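PDB 6TA8: tyrocidine synthase 2 from Brevibacillus parabrevis, which belongs to the multidomain peptide synthetases and is represented here by a chain of the condensation-domain family. Local coordinates for residues A[26-31]-A[195-200]; A[202-207]-A[314-319]; A[240-245]-A[439-444]. One frame throughout, in Å; residues are numbered along the deposited sequence.

Interaction 1 of 3, residues A[26-31]-A[195-200]; sequences SEQGVV and PKKTDS
Gln28 grips the backbone of Lys197 at two points with one side-chain amide. Its OE1 accepts from Lys197 N at 2.6 Å, on a lone pair in the carbonyl plane, while its NE2 donates to Lys197 O at 3.1 Å along a nearly straight path (N-H...O 164°). Folding of the Gln28 chain at chi2 (-57°) turns the amide back toward the 195-200 loop and also lets NE2 reach Ser26 O, so three bonds fix its rotation. Lys197 runs the other way past Gln28: beyond CG its chain is extended, and NZ reaches Gly29 O at 2.6 Å from above the carbonyl plane. The same ammonium forms a salt bridge with Asp84, so the lysine ties together three parts of the chain. At one end of the contact Ser26 OG donates to Asp199 OD1, a bond so short (2.5 Å) that its exact length is doubtful. At the other, Val31 CG2 packs on Ser200 CB at 3.8 Å. Ser200 OG, lying between its own backbone N and carbonyl carbon, turns to Asp203 N. This is surface loop-to-loop packing in which a glutamine amide pairs with a backbone N-H and C=O, completed by a serine N-cap on helix 201-212.

Interaction 2 of 3, residues A[202-207]-A[314-319]; sequences KDWAAQ and MNVTRT
Trp204 against Val316, and Gln207 against Met314, join helix 201-212 to the loop that links strands 297-304 and 325-332 of the six-stranded mixed sheet, a helix-on-loop packing within the condensation-domain fold. No hydrogen bond crosses between the two segments, and the contact is apolar and largely buried. The benzo end of the indole carries one half of it: CE3 of Trp204 rests 3.7 Å from CG1 of Val316, and CZ3 of Trp204 lies 3.9 Å from CG2 of Val316, so both valine methyls meet the CE3-CZ3 side of the ring obliquely, the two side chains crossing at about a right angle. With CG of Trp204 anti to the backbone N (chi1 170°), the indole swings off the helix toward the loop. Met314 forms the other half. Its CG meets CG of Gln207 at 3.7 Å, and SD of Met314 lies 4.0 Å from CG of Gln207.

Farther out, Phe323 meets the Trp204 ring with the planes at about 55°, and Ile310 also touches the indole. Gln207 NE2 donates to Ile310 O, which anchors the amide while its CB and CG stay against the methionine. Because the Met314 chain is bent at both chi2 and chi3, its terminal methyl curls back onto the helix backbone, where CE of Met314 lies 3.6 Å from Asp203 O, the carbonyl that also accepts from Gln207 N.

Interaction 3 of 3, residues A[240-245]-A[439-444]; sequences FVTADR and SRLQYE
The ring of Phe240 meets the 439-444 loop largely through its edge. Near the ring plane, Leu441 O approaches CD2 of Phe240 at 3.3 Å and Arg440 O faces CE2 from farther off. Glu444 comes to the same rim, with its CG 3.5 Å from CZ of Phe240 and its carboxylate plane turned 88° to the ring. The first torsion of Phe240 (-31°) is away from a staggered value, and the residue also touches a crystal neighbour, so the ring's orientation may owe something to the lattice.

The guanidinium of Arg245 and the amide of Gln442 are turned 67° apart, and Arg245 NH2 stands 3.0 Å from Gln442 NE2; since both are donors, no hydrogen bond joins them as modelled.

Between these ends, Phe240 N donates to Gln442 O at 3.1 Å, the one direct hydrogen bond across the loops. Thr242 CG2 sits 3.6 Å from Gln442 CG, and CD1 of Leu441 packs against the side chain of Asp244. A water accepts from Ser439 OG at 2.6 Å and donates to Asp244 O, a polar link.

Each loop is also braced internally. Ser439 O takes both Gln442 N and Tyr443 N, and Thr242 OG1 accepts from Asp244 N, making an ST turn. Tyr443 OH bonds to Pro237 O, a tie to the residues preceding 240-245. The whole is a loop-to-loop contact joining the lead-in to edge strand 250-256 of the six-stranded sheet with the turn that follows its antiparallel neighbour 431-439, where Glu444 takes the N-cap position of helix 445-466.

Overall arrangement
Interactions 1 and 2 form one continuous patch, their centres 10 Å apart. Asp199, part of the 195-200 loop, probably hydrogen-bonds to two points of segment 314-319: OD2 of Asp199 to Asn315 N, and Asp199 O to Thr319 OG1, both at very short, hence doubtful, lengths. Segment 195-200, which packs on the N-terminal loop, runs straight into helix 201-212 and also touches the loop on which that helix packs. Interaction 3 lies on the opposite side of the chain's centre, about 46 Å from interaction 1 and 40 Å from interaction 2 between centres. Its nearest atoms remain about 28 Å from interaction 2, although their segments alternate along the chain.

Interaction 1 of 3, residues A[26-31]-A[195-200]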
# COMPACT_ATOMS: atom_id res chain seq x y z
N SER A 26 -23.02 -3.67 12.26
CA SER A 26 -22.65 -3.80 10.86
C SER A 26 -23.74 -4.55 10.08
O SER A 26 -24.03 -5.71 10.36
CB SER A 26 -21.32 -4.53 10.72
OG SER A 26 -20.28 -3.83 11.38
N GLU A 27 -24.32 -3.87 9.10
CA GLU A 27 -25.38 -4.47 8.30
C GLU A 27 -24.80 -5.51 7.34
O GLU A 27 -23.65 -5.42 6.91
CB GLU A 27 -26.14 -3.40 7.52
CG GLU A 27 -26.77 -2.33 8.41
CD GLU A 27 -27.59 -1.32 7.62
OE1 GLU A 27 -28.66 -0.91 8.11
OE2 GLU A 27 -27.16 -0.95 6.50
N GLN A 28 -25.63 -6.50 6.99
CA GLN A 28 -25.22 -7.60 6.13
C GLN A 28 -25.85 -7.53 4.75
O GLN A 28 -25.67 -8.45 3.95
CB GLN A 28 -25.55 -8.93 6.80
CG GLN A 28 -25.07 -9.04 8.23
CD GLN A 28 -23.57 -8.82 8.36
OE1 GLN A 28 -22.78 -9.43 7.64
NE2 GLN A 28 -23.18 -7.94 9.27
N GLY A 29 -26.59 -6.46 4.45
CA GLY A 29 -27.22 -6.31 3.16
C GLY A 29 -26.25 -5.80 2.10
O GLY A 29 -25.03 -5.85 2.26
N VAL A 30 -26.82 -5.30 1.01
CA VAL A 30 -26.06 -4.74 -0.10
C VAL A 30 -26.08 -3.23 0.03
O VAL A 30 -27.15 -2.61 0.04
CB VAL A 30 -26.63 -5.20 -1.45
CG1 VAL A 30 -26.13 -4.30 -2.57
CG2 VAL A 30 -26.25 -6.65 -1.71
N VAL A 31 -24.90 -2.63 0.14
CA VAL A 31 -24.76 -1.19 0.36
C VAL A 31 -24.75 -0.48 -0.99
O VAL A 31 -24.07 -0.91 -1.93
CB VAL A 31 -23.49 -0.88 1.16
CG1 VAL A 31 -23.56 0.53 1.73
CG2 VAL A 31 -23.29 -1.90 2.26
N PRO A 195 -17.58 -15.11 5.59
CA PRO A 195 -17.82 -14.60 6.94
C PRO A 195 -18.67 -13.34 6.95
O PRO A 195 -18.87 -12.68 5.93
CB PRO A 195 -16.40 -14.31 7.47
CG PRO A 195 -15.54 -15.25 6.71
CD PRO A 195 -16.14 -15.35 5.34
N LYS A 196 -19.19 -13.02 8.13
CA LYS A 196 -20.09 -11.89 8.29
C LYS A 196 -19.40 -10.59 7.88
O LYS A 196 -18.19 -10.41 8.06
CB LYS A 196 -20.57 -11.79 9.73
CG LYS A 196 -21.47 -12.94 10.17
CD LYS A 196 -22.85 -12.84 9.53
CE LYS A 196 -23.75 -13.97 10.00
NZ LYS A 196 -23.23 -15.30 9.59
N LYS A 197 -20.18 -9.67 7.32
CA LYS A 197 -19.65 -8.39 6.90
C LYS A 197 -19.32 -7.52 8.11
O LYS A 197 -20.09 -7.46 9.07
CB LYS A 197 -20.64 -7.65 6.00
CG LYS A 197 -20.97 -8.35 4.69
CD LYS A 197 -21.76 -7.42 3.78
CE LYS A 197 -22.27 -8.14 2.55
NZ LYS A 197 -22.89 -7.18 1.59
N THR A 198 -18.18 -6.84 8.05
CA THR A 198 -17.85 -5.82 9.02
C THR A 198 -18.45 -4.49 8.56
O THR A 198 -19.36 -4.47 7.72
CB THR A 198 -16.33 -5.76 9.22
OG1 THR A 198 -15.68 -5.81 7.94
CG2 THR A 198 -15.86 -6.92 10.08
N ASP A 199 -17.96 -3.38 9.08
CA ASP A 199 -18.51 -2.08 8.70
C ASP A 199 -18.19 -1.77 7.25
O ASP A 199 -17.05 -1.95 6.80
CB ASP A 199 -17.97 -0.98 9.62
CG ASP A 199 -18.56 -1.04 11.01
OD1 ASP A 199 -19.73 -1.45 11.14
OD2 ASP A 199 -17.86 -0.67 11.98
N SER A 200 -19.20 -1.32 6.51
CA SER A 200 -19.01 -1.00 5.10
C SER A 200 -18.10 0.21 4.94
O SER A 200 -17.92 1.02 5.86
CB SER A 200 -20.36 -0.73 4.43
OG SER A 200 -20.92 0.49 4.90

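Interaction 2 of 3, residues A[202-207]-A[314-319]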
# COMPACT_ATOMS: atom_id res chain seq x y z
N LYS A 202 -18.81 2.66 3.13
CA LYS A 202 -19.68 3.83 3.20
C LYS A 202 -19.86 4.30 4.64
O LYS A 202 -19.89 5.50 4.91
CB LYS A 202 -21.04 3.52 2.57
CG LYS A 202 -22.03 4.67 2.61
CD LYS A 202 -23.41 4.22 2.17
CE LYS A 202 -24.42 5.35 2.28
NZ LYS A 202 -25.81 4.88 1.99
N ASP A 203 -19.97 3.36 5.58
CA ASP A 203 -20.09 3.72 6.99
C ASP A 203 -18.79 4.28 7.55
O ASP A 203 -18.81 5.18 8.39
CB ASP A 203 -20.54 2.51 7.81
CG ASP A 203 -21.96 2.09 7.52
OD1 ASP A 203 -22.77 2.96 7.12
OD2 ASP A 203 -22.28 0.90 7.69
N TRP A 204 -17.65 3.77 7.08
CA TRP A 204 -16.36 4.27 7.55
C TRP A 204 -16.15 5.72 7.12
O TRP A 204 -15.76 6.57 7.93
CB TRP A 204 -15.23 3.38 7.04
CG TRP A 204 -13.86 3.94 7.26
CD1 TRP A 204 -13.15 4.74 6.41
CD2 TRP A 204 -13.03 3.75 8.42
NE1 TRP A 204 -11.93 5.05 6.97
CE2 TRP A 204 -11.83 4.46 8.20
CE3 TRP A 204 -13.19 3.04 9.61
CZ2 TRP A 204 -10.80 4.48 9.13
CZ3 TRP A 204 -12.16 3.07 10.54
CH2 TRP A 204 -10.98 3.79 10.29
N ALA A 205 -16.40 6.01 5.84
CA ALA A 205 -16.23 7.38 5.35
C ALA A 205 -17.24 8.33 5.98
O ALA A 205 -16.94 9.52 6.17
CB ALA A 205 -16.34 7.41 3.83
N ALA A 206 -18.44 7.84 6.29
CA ALA A 206 -19.42 8.67 6.98
C ALA A 206 -18.97 8.97 8.41
O ALA A 206 -19.11 10.10 8.89
CB ALA A 206 -20.79 7.99 6.97
N GLN A 207 -18.44 7.96 9.11
CA GLN A 207 -17.93 8.19 10.45
C GLN A 207 -16.62 8.97 10.42
O GLN A 207 -16.29 9.66 11.39
CB GLN A 207 -17.74 6.85 11.17
CG GLN A 207 -17.15 6.94 12.57
CD GLN A 207 -17.87 7.94 13.45
OE1 GLN A 207 -19.10 8.00 13.47
NE2 GLN A 207 -17.11 8.73 14.19
N MET A 314 -16.26 1.49 15.52
CA MET A 314 -16.22 0.96 14.17
C MET A 314 -15.35 -0.30 14.10
O MET A 314 -14.40 -0.47 14.88
CB MET A 314 -15.68 2.01 13.20
CG MET A 314 -16.47 3.31 13.21
SD MET A 314 -18.16 3.11 12.64
CE MET A 314 -17.90 2.78 10.90
N ASN A 315 -15.69 -1.18 13.17
CA ASN A 315 -14.98 -2.44 12.99
C ASN A 315 -14.76 -2.66 11.50
O ASN A 315 -15.72 -2.92 10.76
CB ASN A 315 -15.76 -3.60 13.60
CG ASN A 315 -15.03 -4.93 13.47
OD1 ASN A 315 -13.82 -4.97 13.27
ND2 ASN A 315 -15.78 -6.02 13.58
N VAL A 316 -13.51 -2.55 11.05
CA VAL A 316 -13.18 -2.73 9.64
C VAL A 316 -12.15 -3.85 9.49
O VAL A 316 -11.22 -3.74 8.69
CB VAL A 316 -12.67 -1.42 9.01
CG1 VAL A 316 -13.83 -0.48 8.73
CG2 VAL A 316 -11.64 -0.76 9.92
N THR A 317 -12.32 -4.93 10.25
CA THR A 317 -11.38 -6.05 10.16
C THR A 317 -11.53 -6.80 8.84
O THR A 317 -10.53 -7.16 8.22
CB THR A 317 -11.58 -7.00 11.34
OG1 THR A 317 -12.98 -7.24 11.54
CG2 THR A 317 -10.99 -6.40 12.62
N ARG A 318 -12.77 -7.03 8.41
CA ARG A 318 -13.04 -7.72 7.15
C ARG A 318 -13.47 -6.77 6.04
O ARG A 318 -14.04 -7.21 5.04
CB ARG A 318 -14.11 -8.79 7.36
CG ARG A 318 -13.83 -9.76 8.50
CD ARG A 318 -12.65 -10.66 8.18
NE ARG A 318 -12.95 -11.56 7.07
CZ ARG A 318 -12.09 -12.43 6.56
NH1 ARG A 318 -10.86 -12.52 7.06
NH2 ARG A 318 -12.45 -13.21 5.55
N THR A 319 -13.21 -5.47 6.20
CA THR A 319 -13.63 -4.47 5.24
C THR A 319 -12.53 -4.24 4.21
O THR A 319 -11.36 -4.06 4.56
CB THR A 319 -13.98 -3.16 5.94
OG1 THR A 319 -15.10 -3.36 6.81
CG2 THR A 319 -14.32 -2.08 4.92

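Interaction 3 of 3, residues A[240-245]-A[439-444]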
# COMPACT_ATOMS: atom_id res chain seq x y z
N PHE A 240 20.95 14.02 -11.11
CA PHE A 240 20.55 14.95 -12.15
C PHE A 240 19.28 15.67 -11.73
O PHE A 240 18.57 15.25 -10.81
CB PHE A 240 20.32 14.24 -13.49
CG PHE A 240 21.19 13.03 -13.70
CD1 PHE A 240 22.54 13.18 -13.97
CD2 PHE A 240 20.65 11.76 -13.64
CE1 PHE A 240 23.34 12.08 -14.16
CE2 PHE A 240 21.46 10.65 -13.84
CZ PHE A 240 22.80 10.81 -14.09
N VAL A 241 18.99 16.77 -12.43
CA VAL A 241 17.77 17.53 -12.26
C VAL A 241 16.92 17.34 -13.51
O VAL A 241 17.43 17.41 -14.63
CB VAL A 241 18.06 19.03 -12.01
CG1 VAL A 241 16.86 19.89 -12.38
CG2 VAL A 241 18.45 19.25 -10.56
N THR A 242 15.63 17.09 -13.31
CA THR A 242 14.73 16.88 -14.44
C THR A 242 13.33 17.36 -14.08
O THR A 242 12.96 17.44 -12.90
CB THR A 242 14.69 15.41 -14.87
OG1 THR A 242 13.91 15.27 -16.06
CG2 THR A 242 14.07 14.55 -13.77
N ALA A 243 12.56 17.69 -15.11
CA ALA A 243 11.15 18.01 -14.97
C ALA A 243 10.26 16.90 -15.50
O ALA A 243 9.05 17.11 -15.65
CB ALA A 243 10.83 19.33 -15.68
N ASP A 244 10.83 15.74 -15.80
CA ASP A 244 10.10 14.60 -16.35
C ASP A 244 9.94 13.56 -15.24
O ASP A 244 10.84 12.76 -15.00
CB ASP A 244 10.83 14.02 -17.56
CG ASP A 244 10.02 12.96 -18.28
OD1 ASP A 244 8.83 12.79 -17.94
OD2 ASP A 244 10.58 12.29 -19.17
N ARG A 245 8.79 13.59 -14.57
CA ARG A 245 8.48 12.65 -13.50
C ARG A 245 7.60 11.50 -13.97
O ARG A 245 6.89 10.89 -13.16
CB ARG A 245 7.82 13.38 -12.33
CG ARG A 245 8.02 14.88 -12.35
CD ARG A 245 7.91 15.48 -10.95
NE ARG A 245 9.15 15.32 -10.19
CZ ARG A 245 10.20 16.12 -10.30
NH1 ARG A 245 10.18 17.14 -11.14
NH2 ARG A 245 11.28 15.91 -9.56
N SER A 439 13.69 7.11 -10.28
CA SER A 439 13.64 7.46 -11.69
C SER A 439 15.06 7.52 -12.24
O SER A 439 15.95 8.12 -11.61
CB SER A 439 12.94 8.81 -11.91
OG SER A 439 12.98 9.19 -13.27
N ARG A 440 15.28 6.91 -13.40
CA ARG A 440 16.62 6.86 -13.97
C ARG A 440 17.09 8.21 -14.48
O ARG A 440 18.29 8.39 -14.71
CB ARG A 440 16.67 5.82 -15.10
CG ARG A 440 15.74 6.11 -16.26
CD ARG A 440 15.88 5.04 -17.34
NE ARG A 440 17.27 4.85 -17.73
CZ ARG A 440 17.87 5.51 -18.71
NH1 ARG A 440 17.20 6.42 -19.41
NH2 ARG A 440 19.15 5.28 -18.99
N LEU A 441 16.17 9.17 -14.66
CA LEU A 441 16.55 10.51 -15.07
C LEU A 441 17.03 11.37 -13.90
O LEU A 441 17.46 12.51 -14.12
CB LEU A 441 15.38 11.21 -15.77
CG LEU A 441 14.52 10.37 -16.72
CD1 LEU A 441 13.51 11.26 -17.41
CD2 LEU A 441 15.37 9.63 -17.75
N GLN A 442 16.98 10.85 -12.68
CA GLN A 442 17.47 11.55 -11.50
C GLN A 442 18.62 10.84 -10.81
O GLN A 442 19.46 11.51 -10.19
CB GLN A 442 16.34 11.76 -10.49
CG GLN A 442 15.35 12.84 -10.88
CD GLN A 442 14.13 12.87 -9.98
OE1 GLN A 442 13.64 11.82 -9.55
NE2 GLN A 442 13.64 14.06 -9.69
N TYR A 443 18.69 9.52 -10.89
CA TYR A 443 19.73 8.75 -10.23
C TYR A 443 20.27 7.69 -11.16
O TYR A 443 19.52 7.09 -11.94
CB TYR A 443 19.21 8.05 -8.97
CG TYR A 443 18.95 8.99 -7.84
CD1 TYR A 443 19.99 9.52 -7.10
CD2 TYR A 443 17.65 9.36 -7.52
CE1 TYR A 443 19.75 10.39 -6.06
CE2 TYR A 443 17.40 10.23 -6.49
CZ TYR A 443 18.45 10.74 -5.77
OH TYR A 443 18.18 11.60 -4.75
N GLU A 444 21.57 7.45 -11.08
CA GLU A 444 22.17 6.28 -11.68
C GLU A 444 22.08 5.11 -10.70
O GLU A 444 22.11 5.31 -9.48
CB GLU A 444 23.63 6.55 -12.07
CG GLU A 444 23.77 7.59 -13.17
CD GLU A 444 25.22 7.96 -13.44
OE1 GLU A 444 25.99 8.10 -12.47
OE2 GLU A 444 25.58 8.11 -14.63
O HOH W 1 10.67 9.74 -14.29